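Pyridoxal kinase (PDB 4S1H) probably phosphorylates pyridoxal with ATP to give pyridoxal 5'-phosphate. Local coordinates at residues 5-11 against 34-40; 76-82 against 105-111. All coordinates share one frame; numbering follows the deposited sequence.

Contact 1 of 2, residues 5-11 against 34-40; sequences VLTISSY and IFVLTTH
Ser9 O is met twice by 34-40: Thr38 N donates to it at 2.8 Å, standing well above the carbonyl plane, and Leu37 CA brings a C-H...O contact to the same oxygen. Earlier along the pair the bonds are those of regular parallel strands, running from Ile34 N to Val5 O (2.8 Å) through to a longer one from Ser9 N to Val36 O (3.3 Å). Beyond the bond to Thr38 N, a side chain takes over. Thr39 turns its hydroxyl in between its own N and carbonyl carbon (chi1 70°), and OG1 takes the N-H of Tyr11 at 2.9 Å in an almost straight bond.

On the face of Leu6, Ile8, Ile34 and Val36 the contact is purely aliphatic: Leu6 CD1 lies 3.6 Å from Ile34 CG2 and also reaches Val36 CG2. On the other face Thr7 CG2 presses obliquely on the Phe35 ring, 3.3 Å from CD2, while the other branch, OG1, bonds to Asn19 OD1 and Tyr222 OH. Tyr11 and Leu37 lie alongside each other, with Leu37 CD1 3.6 Å from Tyr11 CB. Tyr11 and His40 also run side by side, but their rings meet only rim to rim, planes at 49°. Tyr11 OH bonds to Phe35 O and His40 NE2 to Leu37 N of the second subunit, so this corner belongs to the dimer interface. Ser10, just past the strand, binds pyridoxal 5'-phosphate in this enzyme, though that ligand is absent here.

Strands 5-9 and 33-41 are the two arms of a beta-alpha-beta unit whose helix 18-28 packs on Phe35 and Leu37, while helix 57-69 covers Ile8, Ile34 and Val36, and strand 78-81 pairs with the far edge of 5-9.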
loop_
_atom_site.group_PDB
_atom_site.type_symbol
_atom_site.label_atom_id
_atom_site.label_comp_id
_atom_site.label_asym_id
_atom_site.label_seq_id
_atom_site.Cartn_x
_atom_site.Cartn_y
_atom_site.Cartn_z
ATOM N N VAL A 5 -13.109 3.915 -4.136
ATOM C CA VAL A 5 -12.713 4.641 -2.947
ATOM C C VAL A 5 -11.522 5.535 -3.222
ATOM O O VAL A 5 -10.614 5.141 -3.944
ATOM C CB VAL A 5 -12.322 3.675 -1.781
ATOM C CG1 VAL A 5 -11.935 4.431 -0.521
ATOM C CG2 VAL A 5 -13.460 2.692 -1.516
ATOM N N LEU A 6 -11.517 6.714 -2.609
ATOM C CA LEU A 6 -10.325 7.563 -2.564
ATOM C C LEU A 6 -9.996 7.768 -1.112
ATOM O O LEU A 6 -10.879 8.151 -0.321
ATOM C CB LEU A 6 -10.572 8.893 -3.255
ATOM C CG LEU A 6 -9.585 10.018 -3.021
ATOM C CD1 LEU A 6 -8.248 9.647 -3.669
ATOM C CD2 LEU A 6 -10.151 11.307 -3.597
ATOM N N THR A 7 -8.755 7.465 -0.763
ATOM C CA THR A 7 -8.323 7.575 0.630
ATOM C C THR A 7 -7.012 8.336 0.709
ATOM O O THR A 7 -6.021 8.033 0.012
ATOM C CB THR A 7 -8.265 6.206 1.352
ATOM O OG1 THR A 7 -7.569 6.355 2.597
ATOM C CG2 THR A 7 -7.582 5.178 0.533
ATOM N N ILE A 8 -7.022 9.345 1.548
ATOM C CA ILE A 8 -5.946 10.307 1.688
ATOM C C ILE A 8 -5.453 10.228 3.109
ATOM O O ILE A 8 -6.168 10.631 4.053
ATOM C CB ILE A 8 -6.464 11.743 1.358
ATOM C CG1 ILE A 8 -7.039 11.820 -0.062
ATOM C CG2 ILE A 8 -5.386 12.782 1.614
ATOM C CD1 ILE A 8 -7.784 13.105 -0.387
ATOM N N SER A 9 -4.256 9.712 3.319
ATOM C CA SER A 9 -3.735 9.525 4.662
ATOM C C SER A 9 -2.241 9.211 4.618
ATOM O O SER A 9 -1.617 9.257 3.546
ATOM C CB SER A 9 -4.507 8.431 5.412
ATOM O OG SER A 9 -4.154 8.422 6.791
ATOM N N SER A 10 -1.665 8.928 5.763
ATOM C CA SER A 10 -0.222 8.805 5.913
ATOM C C SER A 10 0.302 7.490 5.369
ATOM O O SER A 10 -0.452 6.562 5.115
ATOM C CB SER A 10 0.147 8.878 7.395
ATOM O OG SER A 10 -0.652 7.955 8.129
ATOM N N TYR A 11 1.620 7.419 5.175
ATOM C CA TYR A 11 2.282 6.211 4.705
ATOM C C TYR A 11 3.552 5.963 5.515
ATOM O O TYR A 11 4.321 6.905 5.752
ATOM C CB TYR A 11 2.601 6.316 3.206
ATOM C CG TYR A 11 3.308 5.101 2.695
ATOM C CD1 TYR A 11 2.597 4.014 2.270
ATOM C CD2 TYR A 11 4.699 5.031 2.688
ATOM C CE1 TYR A 11 3.218 2.861 1.848
ATOM C CE2 TYR A 11 5.355 3.888 2.240
ATOM C CZ TYR A 11 4.602 2.823 1.794
ATOM O OH TYR A 11 5.190 1.658 1.364
ATOM N N ILE A 34 -8.009 4.285 -4.630
ATOM C CA ILE A 34 -6.914 5.195 -4.846
ATOM C C ILE A 34 -6.347 5.563 -3.473
ATOM O O ILE A 34 -7.095 5.983 -2.589
ATOM C CB ILE A 34 -7.393 6.473 -5.567
ATOM C CG1 ILE A 34 -8.066 6.150 -6.906
ATOM C CG2 ILE A 34 -6.238 7.447 -5.732
ATOM C CD1 ILE A 34 -8.797 7.343 -7.512
ATOM N N PHE A 35 -5.032 5.437 -3.316
ATOM C CA PHE A 35 -4.345 5.741 -2.063
ATOM C C PHE A 35 -3.378 6.906 -2.259
ATOM O O PHE A 35 -2.229 6.722 -2.731
ATOM C CB PHE A 35 -3.619 4.520 -1.497
ATOM C CG PHE A 35 -4.500 3.332 -1.276
ATOM C CD1 PHE A 35 -4.746 2.408 -2.304
ATOM C CD2 PHE A 35 -5.117 3.125 -0.040
ATOM C CE1 PHE A 35 -5.571 1.304 -2.085
ATOM C CE2 PHE A 35 -5.907 1.999 0.163
ATOM C CZ PHE A 35 -6.169 1.119 -0.857
ATOM N N VAL A 36 -3.841 8.111 -1.985
ATOM C CA VAL A 36 -3.030 9.287 -2.061
ATOM C C VAL A 36 -2.346 9.465 -0.710
ATOM O O VAL A 36 -2.978 9.510 0.329
ATOM C CB VAL A 36 -3.831 10.545 -2.442
ATOM C CG1 VAL A 36 -2.925 11.765 -2.440
ATOM C CG2 VAL A 36 -4.504 10.347 -3.786
ATOM N N LEU A 37 -1.046 9.563 -0.704
ATOM C CA LEU A 37 -0.258 9.672 0.543
ATOM C C LEU A 37 -0.075 11.112 1.019
ATOM O O LEU A 37 0.070 12.045 0.241
ATOM C CB LEU A 37 1.121 9.014 0.355
ATOM C CG LEU A 37 1.091 7.633 -0.318
ATOM C CD1 LEU A 37 2.522 7.097 -0.353
ATOM C CD2 LEU A 37 0.124 6.655 0.332
ATOM N N THR A 38 -0.102 11.304 2.333
ATOM C CA THR A 38 0.195 12.609 2.915
ATOM C C THR A 38 1.580 12.669 3.597
ATOM O O THR A 38 2.027 13.756 3.994
ATOM C CB THR A 38 -0.826 13.010 3.994
ATOM O OG1 THR A 38 -0.791 12.043 5.039
ATOM C CG2 THR A 38 -2.217 13.045 3.424
ATOM N N THR A 39 2.218 11.502 3.750
ATOM C CA THR A 39 3.604 11.364 4.243
ATOM C C THR A 39 4.285 10.214 3.531
ATOM O O THR A 39 3.616 9.350 2.975
ATOM C CB THR A 39 3.691 11.043 5.746
ATOM O OG1 THR A 39 3.237 9.707 6.020
ATOM C CG2 THR A 39 2.840 12.022 6.571
ATOM N N HIS A 40 5.609 10.214 3.584
ATOM C CA HIS A 40 6.424 9.047 3.226
ATOM C C HIS A 40 7.481 8.881 4.316
ATOM O O HIS A 40 8.584 9.423 4.213
ATOM C CB HIS A 40 7.029 9.244 1.828
ATOM C CG HIS A 40 7.898 8.108 1.361
ATOM N ND1 HIS A 40 8.946 8.299 0.486
ATOM C CD2 HIS A 40 7.888 6.782 1.638
ATOM C CE1 HIS A 40 9.544 7.151 0.240
ATOM N NE2 HIS A 40 8.927 6.213 0.914
#

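Contact 2 of 2, residues 76-82 against 105-111; sequences IEFLVTG and KVYFLCD. With MG (magnesium ion), chain D.
Leu79 and Phe108 make the tight part of this contact. Leu79 CD2 sits over one face of the Phe108 ring, 3.9 Å from its centroid and 20° off the normal, a CH-pi contact. Leu79 O lies at the edge of that ring, in its plane, and accepts the N-H of Leu109. Further along, Thr81 crosses Phe108 at about a right angle and sets OG1 3.4 Å from CE1, at the ring edge. Phe108 gets there by holding CG opposite its own N (chi1 173°), which brings the ring toward Leu79 and Thr81; helices 87-100 and 124-133 pack on the face of the sheet that carries these side chains.

The pair are the two parallel strands of a beta-alpha-beta crossover through helix 87-100, in the mixed central sheet of a ribokinase-like fold, and as in that fold the ligand site lies at the C-terminal strand ends. There Asp111 N donates to Thr81 O at 2.9 Å, and one water bridges Thr81 OG1, Gly82 O and Asp111 O. Asp111 OD1 binds a magnesium ion at 2.0 Å, Thr141 and four waters completing its shell. A bound ADP lies about 6 Å from the Asp111 side chain.

Packing slackens at the other end. Phe78 CD1 touches Tyr107 CB obliquely at 3.7 Å, both residues being partly exposed, and Ile76 CG2 comes no nearer than 4.2 Å to Val106 CG1. Between these two touches Glu77 faces solvent, as does Lys105, whose ammonium end extends clear of 76-82.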
loop_
_atom_site.group_PDB
_atom_site.type_symbol
_atom_site.label_atom_id
_atom_site.label_comp_id
_atom_site.label_asym_id
_atom_site.label_seq_id
_atom_site.Cartn_x
_atom_site.Cartn_y
_atom_site.Cartn_z
ATOM N N ILE A 76 -15.768 7.505 -8.036
ATOM C CA ILE A 76 -15.593 7.434 -6.591
ATOM C C ILE A 76 -16.961 7.495 -5.916
ATOM O O ILE A 76 -17.750 8.329 -6.275
ATOM C CB ILE A 76 -14.699 8.613 -6.108
ATOM C CG1 ILE A 76 -13.253 8.431 -6.581
ATOM C CG2 ILE A 76 -14.708 8.784 -4.598
ATOM C CD1 ILE A 76 -12.666 7.079 -6.290
ATOM N N GLU A 77 -17.242 6.537 -5.049
ATOM C CA GLU A 77 -18.477 6.556 -4.204
ATOM C C GLU A 77 -18.196 6.783 -2.724
ATOM O O GLU A 77 -19.134 7.036 -1.946
ATOM C CB GLU A 77 -19.250 5.253 -4.387
ATOM C CG GLU A 77 -19.721 5.011 -5.818
ATOM C CD GLU A 77 -20.344 3.637 -6.016
ATOM O OE1 GLU A 77 -21.074 3.162 -5.116
ATOM O OE2 GLU A 77 -20.117 3.030 -7.081
ATOM N N PHE A 78 -16.927 6.665 -2.336
ATOM C CA PHE A 78 -16.500 6.681 -0.943
ATOM C C PHE A 78 -15.199 7.430 -0.830
ATOM O O PHE A 78 -14.285 7.251 -1.655
ATOM C CB PHE A 78 -16.338 5.258 -0.395
ATOM C CG PHE A 78 -17.607 4.474 -0.421
ATOM C CD1 PHE A 78 -18.497 4.541 0.673
ATOM C CD2 PHE A 78 -17.959 3.732 -1.520
ATOM C CE1 PHE A 78 -19.699 3.845 0.652
ATOM C CE2 PHE A 78 -19.157 3.045 -1.574
ATOM C CZ PHE A 78 -20.011 3.086 -0.475
ATOM N N LEU A 79 -15.116 8.262 0.212
ATOM C CA LEU A 79 -13.949 9.036 0.496
ATOM C C LEU A 79 -13.545 8.806 1.916
ATOM O O LEU A 79 -14.422 8.741 2.780
ATOM C CB LEU A 79 -14.273 10.490 0.275
ATOM C CG LEU A 79 -13.163 11.493 0.485
ATOM C CD1 LEU A 79 -12.071 11.329 -0.550
ATOM C CD2 LEU A 79 -13.772 12.866 0.373
ATOM N N VAL A 80 -12.242 8.673 2.158
ATOM C CA VAL A 80 -11.688 8.588 3.523
ATOM C C VAL A 80 -10.545 9.542 3.647
ATOM O O VAL A 80 -9.705 9.625 2.720
ATOM C CB VAL A 80 -11.170 7.189 3.890
ATOM C CG1 VAL A 80 -10.564 7.162 5.286
ATOM C CG2 VAL A 80 -12.271 6.174 3.768
ATOM N N THR A 81 -10.487 10.260 4.749
ATOM C CA THR A 81 -9.319 11.026 5.094
ATOM C C THR A 81 -8.815 10.582 6.433
ATOM O O THR A 81 -9.615 10.193 7.332
ATOM C CB THR A 81 -9.554 12.550 5.010
ATOM O OG1 THR A 81 -10.496 12.915 6.018
ATOM C CG2 THR A 81 -10.062 12.993 3.639
ATOM N N GLY A 82 -7.494 10.646 6.602
ATOM C CA GLY A 82 -6.821 10.297 7.826
ATOM C C GLY A 82 -5.877 11.379 8.264
ATOM O O GLY A 82 -6.293 12.541 8.537
ATOM N N LYS A 105 -23.313 11.269 -5.388
ATOM C CA LYS A 105 -23.387 10.978 -3.970
ATOM C C LYS A 105 -22.097 10.258 -3.559
ATOM O O LYS A 105 -21.750 9.219 -4.126
ATOM C CB LYS A 105 -24.609 10.134 -3.656
ATOM C CG LYS A 105 -25.039 10.283 -2.214
ATOM C CD LYS A 105 -26.203 9.401 -1.879
ATOM C CE LYS A 105 -27.115 10.089 -0.877
ATOM N NZ LYS A 105 -28.323 9.286 -0.554
ATOM N N VAL A 106 -21.359 10.852 -2.632
ATOM C CA VAL A 106 -20.113 10.292 -2.154
ATOM C C VAL A 106 -20.201 10.260 -0.629
ATOM O O VAL A 106 -20.426 11.285 0.001
ATOM C CB VAL A 106 -18.896 11.117 -2.616
ATOM C CG1 VAL A 106 -17.582 10.550 -2.081
ATOM C CG2 VAL A 106 -18.867 11.174 -4.142
ATOM N N TYR A 107 -20.045 9.080 -0.063
ATOM C CA TYR A 107 -20.023 8.883 1.375
ATOM C C TYR A 107 -18.603 9.178 1.904
ATOM O O TYR A 107 -17.640 8.487 1.576
ATOM C CB TYR A 107 -20.459 7.454 1.704
ATOM C CG TYR A 107 -20.662 7.134 3.180
ATOM C CD1 TYR A 107 -21.897 7.347 3.808
ATOM C CD2 TYR A 107 -19.640 6.565 3.944
ATOM C CE1 TYR A 107 -22.077 7.034 5.155
ATOM C CE2 TYR A 107 -19.813 6.257 5.297
ATOM C CZ TYR A 107 -21.036 6.481 5.891
ATOM O OH TYR A 107 -21.210 6.164 7.222
ATOM N N PHE A 108 -18.475 10.205 2.740
ATOM C CA PHE A 108 -17.184 10.638 3.256
ATOM C C PHE A 108 -17.049 10.295 4.725
ATOM O O PHE A 108 -17.800 10.809 5.570
ATOM C CB PHE A 108 -17.015 12.124 2.973
ATOM C CG PHE A 108 -15.793 12.771 3.594
ATOM C CD1 PHE A 108 -14.618 12.065 3.879
ATOM C CD2 PHE A 108 -15.834 14.137 3.902
ATOM C CE1 PHE A 108 -13.521 12.709 4.434
ATOM C CE2 PHE A 108 -14.720 14.771 4.409
ATOM C CZ PHE A 108 -13.562 14.063 4.673
ATOM N N LEU A 109 -16.144 9.375 5.017
ATOM C CA LEU A 109 -15.720 9.050 6.370
ATOM C C LEU A 109 -14.462 9.840 6.667
ATOM O O LEU A 109 -13.411 9.602 6.063
ATOM C CB LEU A 109 -15.459 7.541 6.509
ATOM C CG LEU A 109 -15.147 6.992 7.915
ATOM C CD1 LEU A 109 -15.280 5.477 7.897
ATOM C CD2 LEU A 109 -13.786 7.381 8.439
ATOM N N CYS A 110 -14.543 10.772 7.593
ATOM C CA CYS A 110 -13.420 11.566 8.038
ATOM C C CYS A 110 -12.912 10.978 9.339
ATOM O O CYS A 110 -13.637 10.947 10.343
ATOM C CB CYS A 110 -13.808 13.037 8.210
ATOM S SG CYS A 110 -12.446 14.097 8.727
ATOM N N ASP A 111 -11.692 10.483 9.332
ATOM C CA ASP A 111 -11.065 9.974 10.548
ATOM C C ASP A 111 -10.047 11.012 10.989
ATOM O O ASP A 111 -8.937 11.051 10.471
ATOM C CB ASP A 111 -10.359 8.663 10.200
ATOM C CG ASP A 111 -9.887 7.919 11.391
ATOM O OD1 ASP A 111 -10.433 8.138 12.493
ATOM O OD2 ASP A 111 -9.007 7.026 11.220
HETATM MG MG MG D . -10.264 7.382 14.333
HETATM O O HOH W 1 -8.946 13.194 8.251
HETATM O O HOH W 2 -8.327 6.431 13.839
HETATM O O HOH W 3 -9.292 8.983 14.961
HETATM O O HOH W 4 -11.193 5.398 13.586
HETATM O O HOH W 5 -10.236 6.529 16.199
#

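Each contact pairs the two strands of a beta-alpha-beta unit, and both lie in one sheet: strands 5-9 and 78-81 are neighbours in it, with Leu6 O close to Val80 N and Ile8 O close to Gly82 N, both at 2.9 Å and probably hydrogen-bonded. Contact 1 is buried almost throughout, partly by the second subunit, whereas contact 2 touches no other chain and runs from solvent at its start to metal at its finish. Their C-terminal ends differ in chemistry. In 5-11 with 34-40, Ser10 belongs to the pyridoxal 5'-phosphate site and Tyr11 and His40 bond to the second subunit; in 76-82 with 105-111, a carboxylate holds magnesium beside the nucleotide.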